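Galectin (Xenopus laevis, PDB 3WUC) is a lectin that probably binds beta-galactosides such as lactose, and perhaps the glycoprotein laminin, through a beta-sandwich carbohydrate-recognition domain. Local coordinates at residues Pro7-Thr12 with Ile129-Ile134. Sequence-based numbering, arbitrary orientation. Where two conformers were deposited one is given.
Sequences PDVRIT and IELISI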
loop_
_atom_site.group_PDB
_atom_site.type_symbol
_atom_site.label_atom_id
_atom_site.label_comp_id
_atom_site.label_asym_id
_atom_site.label_seq_id
_atom_site.Cartn_x
_atom_site.Cartn_y
_atom_site.Cartn_z
ATOM N N PRO B 7 19.301 -0.428 16.441
ATOM C CA PRO B 7 18.711 -1.417 15.544
ATOM C C PRO B 7 17.200 -1.262 15.499
ATOM O O PRO B 7 16.523 -0.918 16.521
ATOM C CB PRO B 7 19.176 -2.745 16.105
ATOM C CG PRO B 7 19.551 -2.465 17.492
ATOM C CD PRO B 7 20.044 -1.064 17.554
ATOM N N ASP B 8 16.657 -1.324 14.309
ATOM C CA ASP B 8 15.173 -1.404 14.126
ATOM C C ASP B 8 14.998 -2.811 13.524
ATOM O O ASP B 8 15.746 -3.768 13.786
ATOM C CB ASP B 8 14.532 -0.303 13.192
ATOM C CG ASP B 8 12.896 -0.232 13.259
ATOM O OD1 ASP B 8 12.373 0.298 14.276
ATOM O OD2 ASP B 8 12.183 -0.678 12.275
ATOM N N VAL B 9 14.015 -2.914 12.645
ATOM C CA VAL B 9 13.708 -4.236 12.136
ATOM C C VAL B 9 14.898 -4.919 11.470
ATOM O O VAL B 9 15.759 -4.268 10.789
ATOM C CB VAL B 9 12.459 -4.300 11.209
ATOM C CG1 VAL B 9 11.197 -3.989 11.974
ATOM C CG2 VAL B 9 12.598 -3.496 9.935
ATOM N N ARG B 10 14.945 -6.268 11.584
ATOM C CA ARG B 10 15.731 -7.084 10.675
ATOM C C ARG B 10 14.834 -8.091 10.011
ATOM O O ARG B 10 14.036 -8.730 10.676
ATOM C CB ARG B 10 16.857 -7.859 11.341
ATOM C CG ARG B 10 18.047 -7.026 11.744
ATOM C CD ARG B 10 17.900 -6.381 13.068
ATOM N NE ARG B 10 19.097 -5.612 13.353
ATOM C CZ ARG B 10 19.411 -4.396 12.893
ATOM N NH1 ARG B 10 18.519 -3.649 12.294
ATOM N NH2 ARG B 10 20.575 -3.836 13.183
ATOM N N ILE B 11 14.927 -8.208 8.710
ATOM C CA ILE B 11 14.131 -9.128 7.916
ATOM C C ILE B 11 15.097 -10.186 7.397
ATOM O O ILE B 11 16.176 -9.846 6.876
ATOM C CB ILE B 11 13.438 -8.329 6.778
ATOM C CG1 ILE B 11 12.471 -7.333 7.415
ATOM C CG2 ILE B 11 12.727 -9.339 5.884
ATOM C CD1 ILE B 11 11.953 -6.234 6.538
ATOM N N THR B 12 14.820 -11.484 7.612
ATOM C CA THR B 12 15.590 -12.497 7.005
ATOM C C THR B 12 14.701 -13.361 6.069
ATOM O O THR B 12 13.448 -13.236 6.119
ATOM C CB THR B 12 16.264 -13.365 8.094
ATOM O OG1 THR B 12 15.213 -13.819 8.963
ATOM C CG2 THR B 12 17.235 -12.553 8.871
ATOM N N ILE B 129 15.482 4.001 11.995
ATOM C CA ILE B 129 14.249 4.270 11.256
ATOM C C ILE B 129 13.259 3.192 11.590
ATOM O O ILE B 129 13.579 1.977 11.627
ATOM C CB ILE B 129 14.610 4.372 9.748
ATOM C CG1 ILE B 129 13.288 4.519 8.954
ATOM C CG2 ILE B 129 15.344 3.157 9.222
ATOM C CD1 ILE B 129 13.438 4.779 7.457
ATOM N N GLU B 130 12.031 3.572 11.887
ATOM C CA GLU B 130 11.002 2.727 12.371
ATOM C C GLU B 130 10.177 2.222 11.213
ATOM O O GLU B 130 9.707 3.054 10.426
ATOM C CB GLU B 130 10.146 3.507 13.363
ATOM C CG GLU B 130 8.840 2.979 13.795
ATOM C CD GLU B 130 8.196 3.945 14.846
ATOM O OE1 GLU B 130 8.560 5.182 14.931
ATOM O OE2 GLU B 130 7.331 3.461 15.578
ATOM N N LEU B 131 9.983 0.931 11.075
ATOM C CA LEU B 131 9.231 0.386 9.957
ATOM C C LEU B 131 7.822 0.915 9.845
ATOM O O LEU B 131 7.092 0.904 10.827
ATOM C CB LEU B 131 9.150 -1.143 10.070
ATOM C CG LEU B 131 8.505 -1.855 8.868
ATOM C CD1 LEU B 131 9.252 -1.692 7.559
ATOM C CD2 LEU B 131 8.307 -3.328 9.282
ATOM N N ILE B 132 7.420 1.334 8.626
ATOM C CA ILE B 132 6.020 1.538 8.287
ATOM C C ILE B 132 5.569 0.408 7.386
ATOM O O ILE B 132 4.504 -0.195 7.652
ATOM C CB ILE B 132 5.761 2.920 7.675
ATOM C CG1 ILE B 132 5.983 3.996 8.721
ATOM C CG2 ILE B 132 4.351 3.006 7.108
ATOM C CD1 ILE B 132 6.093 5.364 8.093
ATOM N N SER B 133 6.288 0.101 6.295
ATOM C CA SER B 133 5.908 -0.982 5.431
ATOM C C SER B 133 7.102 -1.404 4.596
ATOM O O SER B 133 8.022 -0.601 4.337
ATOM C CB SER B 133 4.717 -0.680 4.553
ATOM O OG SER B 133 5.047 0.402 3.653
ATOM N N ILE B 134 7.087 -2.649 4.230
ATOM C CA ILE B 134 7.994 -3.213 3.280
ATOM C C ILE B 134 7.209 -3.948 2.197
ATOM O O ILE B 134 6.293 -4.670 2.508
ATOM C CB ILE B 134 9.042 -4.134 3.921
ATOM C CG1 ILE B 134 9.852 -4.813 2.881
ATOM C CG2 ILE B 134 8.366 -5.220 4.734
ATOM C CD1 ILE B 134 11.110 -5.421 3.438
#
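Strands 7-12 and 129-134 run the same general way at 45°, their axes 6.4 Å apart at closest, and Asp-8 and Val-9 come opposite Glu-130 and Leu-131. The Asp-8 side chain, modelled in two conformers, reaches across to the backbone of the other strand: in the conformer described, OD2 of Asp-8 accepts a hydrogen bond from the amide N of Leu-131 (3.0 Å), a bent one at 141°, met from above the carboxylate plane. CG lies anti to the backbone N (chi1 -168°), which carries the short acid across to that amide.

The two strands belong to different sheets of the galectin beta-sandwich: 7-12 pairs with 120-127, whereas 129-136 is the outermost strand of this chain's five-stranded sheet, beside 20-28. Branched aliphatic residues suit the buried interior between the sheets. Val-9 crosses Leu-131 at about a right angle, its CG1 4.0 Å from Leu-131 CB. Farther along, Ile-11 and Ile-134 meet tip to tip, CD1 to CD1 at a tight 3.3 Å. A classic beta bulge, Ile-132 and Ser-133 both opposite Arg-25, puts an extra residue into the strand just before Ile-134. Around Ile-11 and Ile-134 both sheets continue antiparallel into strands of the second subunit.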